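Local coordinates for proximal thread matrix protein 1 (Mytilus galloprovincialis, PDB 4CN9), which probably binds collagen as a zinc-containing matrix protein of the mussel byssus, built from two von Willebrand factor type A domains, at residues 211-216 / 412-417; 148-153 / 184-189; 306-311 / 346-351; 313-316 / 320-323; 418-421 / 427-430. One frame throughout, in Å; residues are numbered along the deposited sequence.

Contact 1 (211-216 / 412-417); sequences LEQIAT and SSEEYV
Gln-213 and Glu-414 make the one direct hydrogen bond of this contact. Their side chains run side by side and point the same way. Gln-213 NE2 donates to Glu-414 OE1 over 2.9 Å, with an N-H...O angle of 158°. The oxygen lies close to the amide plane, but the donor comes from above the carboxylate plane. Glu-414 has CG anti to its backbone N (chi1 -171°) and an extended chain, which carries the carboxylate across to the amide. An alanine at Gln-213 would leave Glu-414 OE1 without this amide donor and is likely to let the carboxylate turn.

Beside this pair, water does most of the bridging. One water gives its protons to Glu-212 O and Ala-215 O and accepts from Ser-413 OG at 2.8 Å. Another donates to Thr-216 O and Ser-413 OG. Ser-413 OG also accepts from Glu-415 N at 3.1 Å, an ST turn that helps hold the oxygen in place. A third water joins Gln-213 O to Glu-415 OE2, which also bonds His-188 of helix 183-192. Lys-191 of that helix also bonds Gln-213 O and Ala-215 O. The two vWA domains therefore meet here through a hydrated polar interface, held by hydrogen bonds more than by apolar contact.

Contact 2 (148-153 / 184-189); sequences HVRENS and QHEAHK
Arg-150 and Glu-186 form the salt bridge between helices 142-153 and 183-192. Arg-150 NH2 donates to Glu-186 OE1 over 3.1 Å, with an N-H...O angle of 165°. The oxygen sits at the edge of the guanidinium, in its plane, and uses its syn lone pair. The two flat groups are nearly coplanar, 24° apart. Arg-150 NH2 also pairs with Glu-151 OE2 at 3.5 Å, so one arginine serves two carboxylates. Glu-151 OE2 has a second basic partner in Lys-147.

A water adds a further link. It accepts from Arg-150 NE at 2.7 Å, in the guanidinium plane, and lies within bonding distance of Glu-186 O and OE1.

Nonpolar contact comes from Lys-189. Its extended chain places CD over one guanidinium face, towards the rim, while Glu-151 CG covers the opposite face. Lys-189 CB meets Arg-150 NE at 3.6 Å. Arg-150 first extends from its helix, then bends at chi3 (48°), which turns the guanidinium in between these chains. Lys-189 NZ ends 4.2 Å from Arg-150 NH2; the nearby carboxylates probably ease this like-charge approach.

A leucine at Arg-150 would probably leave Glu-186 and Glu-151 without their shared positive partner.

Glu-186 also packs on Leu-146 and Lys-147, and Val-149 turns to strand 54-61. The arrangement is that of neighbouring helices on one face of the central sheet in the Rossmann-like vWA fold.

Contact 3 (306-311 / 346-351); sequences ATKQFG and RLEVFP. With SO4 (sulfate ion), chain G.
Strand 306-310 passes helix 338-349 near Glu-348, and the backbones come nearest at Lys-308 and Glu-348, whose CA atoms are 7.3 Å apart. Lys-308 carries the contact. Its NZ donates to the backbone Glu-348 O over 3.0 Å, tilted 29° from the carbonyl plane. The same NZ bonds O1 of a sulfate at 2.9 Å. The ion probably comes from the crystallisation liquor. Lys-308 sets out with CG anti to the backbone N (chi1 -179°) and bends at chi3 (81°). That bend brings NZ round to the carbonyl and the ion.

The carboxylate of Glu-348 stays nearer the base of the lysine. Its OE1 lies 3.8 Å from Lys-308 CB, and a water joins it to Lys-308 N. Further along the lysine chain, Val-349 CG2 touches Lys-308 CD at 4.0 Å. Val-349 itself packs on Ala-298 and Val-300 of strand 295-302.

Gln-309 and Phe-310 both face Val-299, a classic beta bulge in this outermost strand. Gln-309 NE2 bonds Thr-301. The whole is an edge strand of the second vWA domain, antiparallel to its neighbour, tied at its exposed margin to a helix packed against the sheet.

Contact 4 (313-316 / 320-323); sequences KDYS and DIKG. With SO4 (sulfate ion), chain G.
Tyr-315 packs on Asp-320 and Ile-321 in a local, mainly nonpolar contact. It joins the loop after strand 306-310 to the start of helix 318-327, in the second vWA domain. The closest approach is from Tyr-315 CD1 to Asp-320 CB, 3.5 Å. The aspartate meets the ring through its methylene, and the ring and carboxylate planes stand 50° apart. Asp-320 O lies over the centre of one ring face, 4.2 Å above the plane. Asp-314 CB covers the opposite face towards its rim, so the ring is held between its own loop and the helix.

Tyr-315 CB touches Ile-321 CG1 at 3.7 Å. The tyrosine has CG beside its backbone N (chi1 -56°), and this places one ring face against the backbone at Asp-320. Ile-321 also rests on Val-284 of helix 272-285 and on Thr-290, which ties the contact to the domain interior. Phe-310 meets the tyrosine ring edge-to-face.

Polar links lie at the margins. A water accepts from Ser-316 N at 2.9 Å and donates to Asp-320 OD2 at 2.5 Å. It thus bridges the loop backbone to the helix carboxylate. At the other end of the loop, Lys-313 N donates to sulfate O2 over 3.0 Å, at an angle of 158°.

The chemistry is therefore divided: carbon contacts hold the tyrosine in place, while the Asp-320 carboxylate, probably charged, is linked to the loop through water at OD2.

Contact 5 (418-421 / 427-430); sequences FTTS and SKIM
Ile-429 makes the apolar part of this contact, against Phe-418 and Thr-420. Its CD1 reaches Phe-418 CB at 3.8 Å. On the other branch, Ile-429 CG2 meets Thr-420 CG2 at 3.6 Å. Ile-429 CB lies 4.0 Å from Phe-418 CD2, set obliquely to the ring. The isoleucine holds CG1 between its backbone N and carbonyl carbon (chi1 69°), which carries CD1 to Phe-418, while CG2 lies near both strand residues. Thr-420 turns its methyl to this side. Its OG1 is engaged by Ser-422 O.

Strand 417-420 is an outermost strand of the six-stranded sheet in the second vWA domain. The chain leaves it, turns back through 427-430 and enters helix 430-437, which covers the same sheet. Phe-418 packs on Val-433 and Leu-436 of that helix, and Ile-429 reaches Phe-279 of helix 272-285 and Ile-396 of the neighbouring strand.

The polar part rests on Lys-428. Its NZ makes a weak hydrogen bond to Thr-419 O, at 3.3 Å. The lysine bends at chi3 and again at chi4 (78°), which folds the ammonium back to the strand. On the way Lys-428 CE passes Thr-420 CG2 at 3.7 Å, the two side chains running antiparallel to one another.

Overall arrangement
Contact 2 lies in the first vWA domain, contacts 3, 4 and 5 in the second, and contact 1 joins the two. Contacts 1 and 2 share a border: Glu-415 bonds His-188, with centres 15 Å apart. Along the chain, contact 2 closes first. Contact 1 then opens, and contacts 3 and 4 are nested inside its loop, contact 4 within contact 3. These two have centres 14 Å apart, touch through Phe-310 and Tyr-315, and share a sulfate. Contact 5 follows directly after contact 1. Contacts 3 and 5 involve the two outermost strands of one six-stranded sheet, with centres 25 Å apart. The interface at contact 1 probably helps set how the domains sit together.

Contact 1 (211-216 / 412-417)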
# COMPACT_ATOMS: atom_id res chain seq x y z
N LEU A 211 -0.98 -5.91 10.50
CA LEU A 211 -1.97 -5.20 9.71
C LEU A 211 -1.31 -4.48 8.53
O LEU A 211 -1.85 -4.44 7.42
CB LEU A 211 -2.76 -4.22 10.58
CG LEU A 211 -3.60 -4.86 11.69
CD1 LEU A 211 -4.53 -3.81 12.32
CD2 LEU A 211 -4.39 -6.08 11.20
N GLU A 212 -0.13 -3.93 8.77
CA GLU A 212 0.62 -3.25 7.71
C GLU A 212 1.02 -4.18 6.56
O GLU A 212 1.12 -3.74 5.41
CB GLU A 212 1.87 -2.57 8.28
CG GLU A 212 1.58 -1.25 8.94
CD GLU A 212 2.79 -0.67 9.66
OE1 GLU A 212 3.77 -1.41 9.89
OE2 GLU A 212 2.74 0.54 9.99
N GLN A 213 1.25 -5.45 6.86
CA GLN A 213 1.58 -6.43 5.83
C GLN A 213 0.33 -6.80 5.03
O GLN A 213 0.42 -7.06 3.83
CB GLN A 213 2.14 -7.70 6.45
CG GLN A 213 3.43 -7.56 7.23
CD GLN A 213 3.98 -8.92 7.69
OE1 GLN A 213 3.43 -9.56 8.59
NE2 GLN A 213 5.06 -9.36 7.04
N ILE A 214 -0.82 -6.83 5.70
CA ILE A 214 -2.11 -7.22 5.09
C ILE A 214 -2.69 -6.15 4.18
O ILE A 214 -3.14 -6.45 3.07
CB ILE A 214 -3.14 -7.55 6.20
CG1 ILE A 214 -2.75 -8.85 6.89
CG2 ILE A 214 -4.53 -7.68 5.63
CD1 ILE A 214 -3.43 -9.09 8.22
N ALA A 215 -2.67 -4.90 4.64
CA ALA A 215 -3.24 -3.78 3.91
C ALA A 215 -2.50 -3.50 2.59
O ALA A 215 -1.37 -3.96 2.37
CB ALA A 215 -3.27 -2.54 4.80
N THR A 216 -3.15 -2.74 1.72
CA THR A 216 -2.58 -2.38 0.41
C THR A 216 -1.23 -1.65 0.57
O THR A 216 -0.28 -1.93 -0.16
CB THR A 216 -3.58 -1.55 -0.39
OG1 THR A 216 -4.69 -2.38 -0.75
CG2 THR A 216 -2.94 -0.96 -1.66
N SER A 412 6.65 1.30 1.13
CA SER A 412 5.24 1.61 1.40
C SER A 412 4.47 0.32 1.69
O SER A 412 3.36 0.35 2.25
CB SER A 412 4.62 2.35 0.20
OG SER A 412 5.03 3.70 0.14
N SER A 413 5.07 -0.80 1.31
CA SER A 413 4.51 -2.10 1.55
C SER A 413 5.59 -3.15 1.37
O SER A 413 6.51 -2.97 0.57
CB SER A 413 3.36 -2.36 0.57
OG SER A 413 2.92 -3.69 0.69
N GLU A 414 5.49 -4.25 2.10
CA GLU A 414 6.42 -5.37 1.90
C GLU A 414 6.28 -5.97 0.51
O GLU A 414 7.21 -6.59 0.00
CB GLU A 414 6.26 -6.44 3.00
CG GLU A 414 7.35 -7.50 2.94
CD GLU A 414 7.48 -8.33 4.22
OE1 GLU A 414 6.91 -7.95 5.27
OE2 GLU A 414 8.19 -9.37 4.17
N GLU A 415 5.14 -5.76 -0.14
CA GLU A 415 5.00 -6.15 -1.53
C GLU A 415 5.89 -5.32 -2.46
O GLU A 415 6.13 -5.73 -3.61
CB GLU A 415 3.53 -6.03 -1.97
CG GLU A 415 2.61 -6.96 -1.20
CD GLU A 415 2.80 -8.40 -1.60
OE1 GLU A 415 3.31 -8.64 -2.71
OE2 GLU A 415 2.46 -9.30 -0.80
N TYR A 416 6.36 -4.17 -1.98
CA TYR A 416 7.17 -3.26 -2.78
C TYR A 416 8.65 -3.38 -2.42
O TYR A 416 9.44 -2.48 -2.72
CB TYR A 416 6.75 -1.80 -2.60
CG TYR A 416 5.27 -1.48 -2.83
CD1 TYR A 416 4.38 -2.42 -3.35
CD2 TYR A 416 4.77 -0.24 -2.49
CE1 TYR A 416 3.03 -2.12 -3.54
CE2 TYR A 416 3.43 0.08 -2.68
CZ TYR A 416 2.57 -0.86 -3.20
OH TYR A 416 1.24 -0.52 -3.34
N VAL A 417 8.99 -4.48 -1.76
CA VAL A 417 10.36 -4.85 -1.39
C VAL A 417 10.88 -5.96 -2.31
O VAL A 417 10.24 -6.99 -2.50
CB VAL A 417 10.42 -5.37 0.07
CG1 VAL A 417 11.78 -6.00 0.38
CG2 VAL A 417 10.10 -4.28 1.04
O HOH W 1 1.18 -3.22 2.88
O HOH W 2 4.15 -3.77 4.94
O HOH W 3 0.58 -8.91 1.19
O HOH W 4 0.46 -4.48 -0.74

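Contact 2 (148-153 / 184-189)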
# COMPACT_ATOMS: atom_id res chain seq x y z
N HIS A 148 -11.34 -16.81 2.73
CA HIS A 148 -12.77 -16.91 2.47
C HIS A 148 -13.26 -15.78 1.55
O HIS A 148 -14.06 -15.99 0.62
CB HIS A 148 -13.52 -16.90 3.80
CG HIS A 148 -15.01 -17.04 3.66
ND1 HIS A 148 -15.65 -18.26 3.74
CD2 HIS A 148 -15.98 -16.12 3.46
CE1 HIS A 148 -16.95 -18.08 3.60
NE2 HIS A 148 -17.18 -16.79 3.43
N VAL A 149 -12.76 -14.57 1.79
CA VAL A 149 -13.13 -13.41 0.98
C VAL A 149 -12.66 -13.59 -0.48
O VAL A 149 -13.41 -13.35 -1.41
CB VAL A 149 -12.60 -12.10 1.60
CG1 VAL A 149 -12.70 -10.96 0.62
CG2 VAL A 149 -13.37 -11.77 2.89
N ARG A 150 -11.42 -14.02 -0.66
CA ARG A 150 -10.91 -14.27 -2.01
C ARG A 150 -11.70 -15.37 -2.75
O ARG A 150 -12.06 -15.21 -3.91
CB ARG A 150 -9.43 -14.64 -1.96
CG ARG A 150 -8.84 -14.93 -3.33
CD ARG A 150 -7.36 -15.26 -3.25
NE ARG A 150 -7.04 -16.25 -2.22
CZ ARG A 150 -7.06 -17.58 -2.40
NH1 ARG A 150 -7.40 -18.10 -3.57
NH2 ARG A 150 -6.74 -18.38 -1.39
N GLU A 151 -11.97 -16.48 -2.07
CA GLU A 151 -12.56 -17.65 -2.70
C GLU A 151 -14.09 -17.58 -2.84
O GLU A 151 -14.65 -18.13 -3.78
CB GLU A 151 -12.16 -18.92 -1.92
CG GLU A 151 -10.66 -19.22 -1.95
CD GLU A 151 -10.25 -20.50 -1.21
OE1 GLU A 151 -11.03 -21.03 -0.40
OE2 GLU A 151 -9.12 -20.99 -1.45
N ASN A 152 -14.77 -16.91 -1.92
CA ASN A 152 -16.23 -16.89 -1.91
C ASN A 152 -16.84 -15.51 -2.13
O ASN A 152 -17.72 -15.34 -2.98
CB ASN A 152 -16.77 -17.44 -0.59
CG ASN A 152 -16.48 -18.92 -0.41
OD1 ASN A 152 -15.48 -19.44 -0.88
ND2 ASN A 152 -17.38 -19.61 0.28
N SER A 153 -16.38 -14.52 -1.37
CA SER A 153 -17.08 -13.24 -1.27
C SER A 153 -17.14 -12.46 -2.57
O SER A 153 -18.13 -11.78 -2.84
CB SER A 153 -16.44 -12.36 -0.20
OG SER A 153 -16.40 -13.01 1.04
N GLN A 184 -0.37 -13.35 5.91
CA GLN A 184 0.39 -12.55 4.95
C GLN A 184 0.24 -13.15 3.56
O GLN A 184 0.03 -12.43 2.58
CB GLN A 184 1.86 -12.47 5.36
CG GLN A 184 2.02 -11.96 6.76
CD GLN A 184 1.29 -10.65 6.95
OE1 GLN A 184 1.02 -9.95 5.97
NE2 GLN A 184 0.93 -10.33 8.20
N HIS A 185 0.29 -14.47 3.50
CA HIS A 185 0.15 -15.17 2.23
C HIS A 185 -1.25 -15.02 1.63
O HIS A 185 -1.40 -14.80 0.42
CB HIS A 185 0.48 -16.64 2.42
CG HIS A 185 0.48 -17.43 1.15
ND1 HIS A 185 1.33 -17.14 0.10
CD2 HIS A 185 -0.26 -18.49 0.76
CE1 HIS A 185 1.11 -18.00 -0.88
NE2 HIS A 185 0.15 -18.83 -0.51
N GLU A 186 -2.29 -15.16 2.46
CA GLU A 186 -3.65 -14.94 1.97
C GLU A 186 -3.89 -13.49 1.51
O GLU A 186 -4.62 -13.24 0.54
CB GLU A 186 -4.67 -15.34 3.04
CG GLU A 186 -4.63 -16.81 3.42
CD GLU A 186 -4.78 -17.75 2.21
OE1 GLU A 186 -5.46 -17.36 1.23
OE2 GLU A 186 -4.22 -18.86 2.24
N ALA A 187 -3.29 -12.53 2.21
CA ALA A 187 -3.44 -11.13 1.85
C ALA A 187 -2.76 -10.85 0.50
O ALA A 187 -3.27 -10.08 -0.32
CB ALA A 187 -2.84 -10.24 2.94
N HIS A 188 -1.62 -11.49 0.27
CA HIS A 188 -0.92 -11.40 -1.01
C HIS A 188 -1.79 -11.90 -2.17
O HIS A 188 -1.94 -11.22 -3.18
CB HIS A 188 0.39 -12.20 -0.94
CG HIS A 188 1.11 -12.30 -2.25
ND1 HIS A 188 1.92 -11.30 -2.73
CD2 HIS A 188 1.14 -13.29 -3.17
CE1 HIS A 188 2.41 -11.66 -3.90
NE2 HIS A 188 1.95 -12.87 -4.20
N LYS A 189 -2.38 -13.08 -2.02
CA LYS A 189 -3.23 -13.62 -3.09
C LYS A 189 -4.44 -12.73 -3.32
O LYS A 189 -4.87 -12.49 -4.46
CB LYS A 189 -3.68 -15.03 -2.74
CG LYS A 189 -2.57 -16.06 -2.68
CD LYS A 189 -3.18 -17.41 -2.30
CE LYS A 189 -2.18 -18.52 -2.30
NZ LYS A 189 -2.81 -19.82 -1.88
O HOH W 5 -6.77 -14.83 0.01

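Contact 3 (306-311 / 346-351)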
# COMPACT_ATOMS: atom_id res chain seq x y z
N ALA A 306 24.70 11.95 1.68
CA ALA A 306 23.87 11.95 0.47
C ALA A 306 24.07 13.20 -0.40
O ALA A 306 24.41 14.27 0.10
CB ALA A 306 22.40 11.78 0.83
N THR A 307 23.86 13.03 -1.71
CA THR A 307 24.11 14.08 -2.68
C THR A 307 23.03 14.06 -3.74
O THR A 307 22.79 13.02 -4.35
CB THR A 307 25.48 13.84 -3.36
OG1 THR A 307 26.49 13.80 -2.35
CG2 THR A 307 25.82 14.91 -4.37
N LYS A 308 22.38 15.20 -3.94
CA LYS A 308 21.46 15.36 -5.08
C LYS A 308 22.26 15.53 -6.35
O LYS A 308 23.03 16.50 -6.49
CB LYS A 308 20.53 16.57 -4.89
CG LYS A 308 19.53 16.76 -6.04
CD LYS A 308 18.42 17.78 -5.72
CE LYS A 308 18.87 19.21 -5.92
NZ LYS A 308 17.73 20.18 -5.88
N GLN A 309 22.09 14.59 -7.27
CA GLN A 309 22.80 14.62 -8.54
C GLN A 309 22.04 15.48 -9.54
O GLN A 309 22.63 16.33 -10.20
CB GLN A 309 23.00 13.21 -9.10
CG GLN A 309 23.80 12.29 -8.21
CD GLN A 309 25.22 12.79 -8.00
OE1 GLN A 309 25.72 13.59 -8.77
NE2 GLN A 309 25.86 12.32 -6.94
N PHE A 310 20.74 15.25 -9.64
CA PHE A 310 19.89 16.15 -10.40
C PHE A 310 18.46 16.10 -9.89
O PHE A 310 17.97 15.06 -9.45
CB PHE A 310 19.98 15.90 -11.92
CG PHE A 310 19.56 14.52 -12.38
CD1 PHE A 310 18.22 14.23 -12.65
CD2 PHE A 310 20.50 13.52 -12.60
CE1 PHE A 310 17.85 12.98 -13.13
CE2 PHE A 310 20.13 12.28 -13.07
CZ PHE A 310 18.81 12.00 -13.33
N GLY A 311 17.82 17.27 -9.89
CA GLY A 311 16.44 17.41 -9.48
C GLY A 311 15.49 17.20 -10.65
O GLY A 311 15.92 17.01 -11.79
N ARG A 346 13.57 14.06 0.38
CA ARG A 346 12.47 14.77 1.03
C ARG A 346 12.67 16.29 1.05
O ARG A 346 11.74 17.06 0.77
CB ARG A 346 12.27 14.25 2.45
CG ARG A 346 11.11 14.90 3.19
CD ARG A 346 10.85 14.23 4.53
NE ARG A 346 11.97 14.34 5.45
CZ ARG A 346 12.17 15.36 6.28
NH1 ARG A 346 11.31 16.38 6.32
NH2 ARG A 346 13.23 15.36 7.08
N LEU A 347 13.89 16.72 1.35
CA LEU A 347 14.17 18.13 1.52
C LEU A 347 14.59 18.84 0.24
O LEU A 347 14.35 20.04 0.08
CB LEU A 347 15.25 18.32 2.60
CG LEU A 347 14.87 17.83 3.99
CD1 LEU A 347 16.03 18.04 4.97
CD2 LEU A 347 13.60 18.51 4.51
N GLU A 348 15.19 18.11 -0.70
CA GLU A 348 15.77 18.74 -1.89
C GLU A 348 15.18 18.36 -3.24
O GLU A 348 15.44 19.03 -4.23
CB GLU A 348 17.27 18.47 -1.93
CG GLU A 348 17.99 19.08 -0.77
CD GLU A 348 19.34 19.61 -1.15
OE1 GLU A 348 19.98 19.01 -2.02
OE2 GLU A 348 19.76 20.64 -0.57
N VAL A 349 14.40 17.28 -3.30
CA VAL A 349 13.83 16.83 -4.57
C VAL A 349 12.33 17.14 -4.67
O VAL A 349 11.90 17.79 -5.60
CB VAL A 349 14.06 15.33 -4.82
CG1 VAL A 349 13.29 14.83 -6.07
CG2 VAL A 349 15.55 15.04 -4.99
N PHE A 350 11.54 16.71 -3.69
CA PHE A 350 10.08 16.80 -3.84
C PHE A 350 9.42 18.16 -3.57
O PHE A 350 8.47 18.53 -4.27
CB PHE A 350 9.41 15.69 -3.06
CG PHE A 350 9.63 14.34 -3.66
CD1 PHE A 350 9.15 14.06 -4.93
CD2 PHE A 350 10.36 13.38 -3.01
CE1 PHE A 350 9.37 12.84 -5.52
CE2 PHE A 350 10.59 12.16 -3.58
CZ PHE A 350 10.09 11.88 -4.85
N PRO A 351 9.92 18.94 -2.60
CA PRO A 351 9.21 20.21 -2.36
C PRO A 351 9.16 21.08 -3.61
O PRO A 351 8.06 21.32 -4.11
CB PRO A 351 10.05 20.91 -1.28
CG PRO A 351 10.91 19.83 -0.69
CD PRO A 351 11.17 18.87 -1.82
S SO4 G . 15.32 21.25 -8.97
O1 SO4 G . 16.66 20.98 -8.46
O2 SO4 G . 15.08 20.44 -10.18
O3 SO4 G . 15.19 22.66 -9.33
O4 SO4 G . 14.38 20.91 -7.91
O HOH W 6 22.73 17.33 -1.95

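Contact 4 (313-316 / 320-323)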
# COMPACT_ATOMS: atom_id res chain seq x y z
N LYS A 313 13.57 19.06 -12.34
CA LYS A 313 13.41 20.07 -13.39
C LYS A 313 14.64 20.26 -14.28
O LYS A 313 14.63 21.10 -15.19
CB LYS A 313 13.02 21.40 -12.77
CG LYS A 313 11.58 21.46 -12.29
CD LYS A 313 10.63 21.54 -13.47
CE LYS A 313 9.16 21.52 -13.02
NZ LYS A 313 8.27 21.07 -14.13
N ASP A 314 15.70 19.48 -14.02
CA ASP A 314 16.94 19.60 -14.80
C ASP A 314 16.79 19.13 -16.26
O ASP A 314 17.33 19.75 -17.17
CB ASP A 314 18.08 18.81 -14.17
CG ASP A 314 18.79 19.57 -13.06
OD1 ASP A 314 18.51 20.77 -12.84
OD2 ASP A 314 19.68 18.97 -12.43
N TYR A 315 16.08 18.03 -16.45
CA TYR A 315 16.01 17.40 -17.76
C TYR A 315 14.59 17.08 -18.20
O TYR A 315 13.75 16.71 -17.38
CB TYR A 315 16.82 16.12 -17.77
CG TYR A 315 18.25 16.29 -17.36
CD1 TYR A 315 19.17 16.91 -18.21
CD2 TYR A 315 18.71 15.80 -16.15
CE1 TYR A 315 20.50 17.06 -17.84
CE2 TYR A 315 20.04 15.94 -15.77
CZ TYR A 315 20.93 16.58 -16.62
OH TYR A 315 22.24 16.71 -16.26
N SER A 316 14.33 17.21 -19.49
CA SER A 316 13.02 16.84 -20.02
C SER A 316 13.07 15.69 -21.04
O SER A 316 12.04 15.09 -21.32
CB SER A 316 12.30 18.06 -20.62
OG SER A 316 13.09 18.69 -21.61
N ASP A 320 18.65 12.81 -22.26
CA ASP A 320 19.35 13.60 -21.25
C ASP A 320 19.31 12.92 -19.87
O ASP A 320 20.30 12.87 -19.15
CB ASP A 320 18.74 15.00 -21.12
CG ASP A 320 19.07 15.91 -22.30
OD1 ASP A 320 20.08 15.65 -23.01
OD2 ASP A 320 18.31 16.88 -22.52
N ILE A 321 18.15 12.40 -19.50
CA ILE A 321 18.02 11.73 -18.21
C ILE A 321 18.95 10.52 -18.13
O ILE A 321 19.70 10.37 -17.17
CB ILE A 321 16.57 11.33 -17.94
CG1 ILE A 321 15.74 12.59 -17.74
CG2 ILE A 321 16.48 10.42 -16.70
CD1 ILE A 321 14.26 12.37 -17.82
N LYS A 322 18.93 9.68 -19.16
CA LYS A 322 19.78 8.50 -19.17
C LYS A 322 21.27 8.84 -19.18
O LYS A 322 22.05 8.20 -18.50
CB LYS A 322 19.42 7.60 -20.34
CG LYS A 322 17.99 7.11 -20.26
CD LYS A 322 17.65 6.07 -21.31
CE LYS A 322 17.74 6.59 -22.71
NZ LYS A 322 17.58 5.46 -23.67
N GLY A 323 21.66 9.85 -19.95
CA GLY A 323 23.05 10.27 -19.97
C GLY A 323 23.47 10.87 -18.63
O GLY A 323 24.62 10.73 -18.22
S SO4 G . 15.32 21.25 -8.97
O1 SO4 G . 16.66 20.98 -8.46
O2 SO4 G . 15.08 20.44 -10.18
O3 SO4 G . 15.19 22.66 -9.33
O4 SO4 G . 14.38 20.91 -7.91
O HOH W 7 16.43 18.03 -21.28

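Contact 5 (418-421 / 427-430)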
# COMPACT_ATOMS: atom_id res chain seq x y z
N PHE A 418 12.08 -5.75 -2.86
CA PHE A 418 12.67 -6.69 -3.80
C PHE A 418 14.10 -6.96 -3.40
O PHE A 418 14.81 -6.05 -2.94
CB PHE A 418 12.65 -6.12 -5.22
CG PHE A 418 11.28 -5.84 -5.74
CD1 PHE A 418 10.67 -4.62 -5.49
CD2 PHE A 418 10.59 -6.79 -6.46
CE1 PHE A 418 9.39 -4.36 -5.96
CE2 PHE A 418 9.32 -6.55 -6.94
CZ PHE A 418 8.72 -5.33 -6.70
N THR A 419 14.54 -8.21 -3.56
CA THR A 419 15.91 -8.60 -3.26
C THR A 419 16.44 -9.50 -4.39
O THR A 419 15.69 -10.27 -4.99
CB THR A 419 16.05 -9.36 -1.90
OG1 THR A 419 15.32 -10.59 -1.94
CG2 THR A 419 15.52 -8.53 -0.73
N THR A 420 17.71 -9.34 -4.72
CA THR A 420 18.36 -10.21 -5.71
C THR A 420 19.77 -10.50 -5.22
O THR A 420 20.37 -9.70 -4.52
CB THR A 420 18.41 -9.59 -7.16
OG1 THR A 420 19.26 -8.43 -7.19
CG2 THR A 420 17.03 -9.18 -7.64
N SER A 421 20.32 -11.65 -5.61
CA SER A 421 21.64 -12.03 -5.15
C SER A 421 22.75 -11.26 -5.87
O SER A 421 23.85 -11.13 -5.35
CB SER A 421 21.85 -13.53 -5.38
OG SER A 421 21.72 -13.81 -6.76
N SER A 427 17.46 -7.73 -13.77
CA SER A 427 16.49 -7.94 -14.86
C SER A 427 15.29 -8.77 -14.39
O SER A 427 14.16 -8.56 -14.85
CB SER A 427 17.18 -8.64 -16.02
OG SER A 427 17.60 -9.94 -15.63
N LYS A 428 15.53 -9.69 -13.48
CA LYS A 428 14.49 -10.56 -12.93
C LYS A 428 13.36 -9.80 -12.21
O LYS A 428 12.26 -10.33 -12.10
CB LYS A 428 15.13 -11.58 -11.99
CG LYS A 428 14.24 -12.08 -10.84
CD LYS A 428 14.95 -13.11 -9.94
CE LYS A 428 15.74 -12.46 -8.78
NZ LYS A 428 14.89 -12.02 -7.62
N ILE A 429 13.61 -8.60 -11.71
CA ILE A 429 12.59 -7.86 -10.95
C ILE A 429 12.08 -6.64 -11.71
O ILE A 429 11.19 -5.93 -11.25
CB ILE A 429 13.12 -7.37 -9.56
CG1 ILE A 429 14.17 -6.28 -9.72
CG2 ILE A 429 13.64 -8.54 -8.73
CD1 ILE A 429 14.69 -5.73 -8.40
N MET A 430 12.64 -6.40 -12.89
CA MET A 430 12.34 -5.22 -13.69
C MET A 430 10.84 -4.99 -13.93
O MET A 430 10.34 -3.89 -13.73
CB MET A 430 13.06 -5.34 -15.03
CG MET A 430 12.63 -4.35 -16.06
SD MET A 430 13.47 -2.82 -15.74
CE MET A 430 15.15 -3.31 -16.20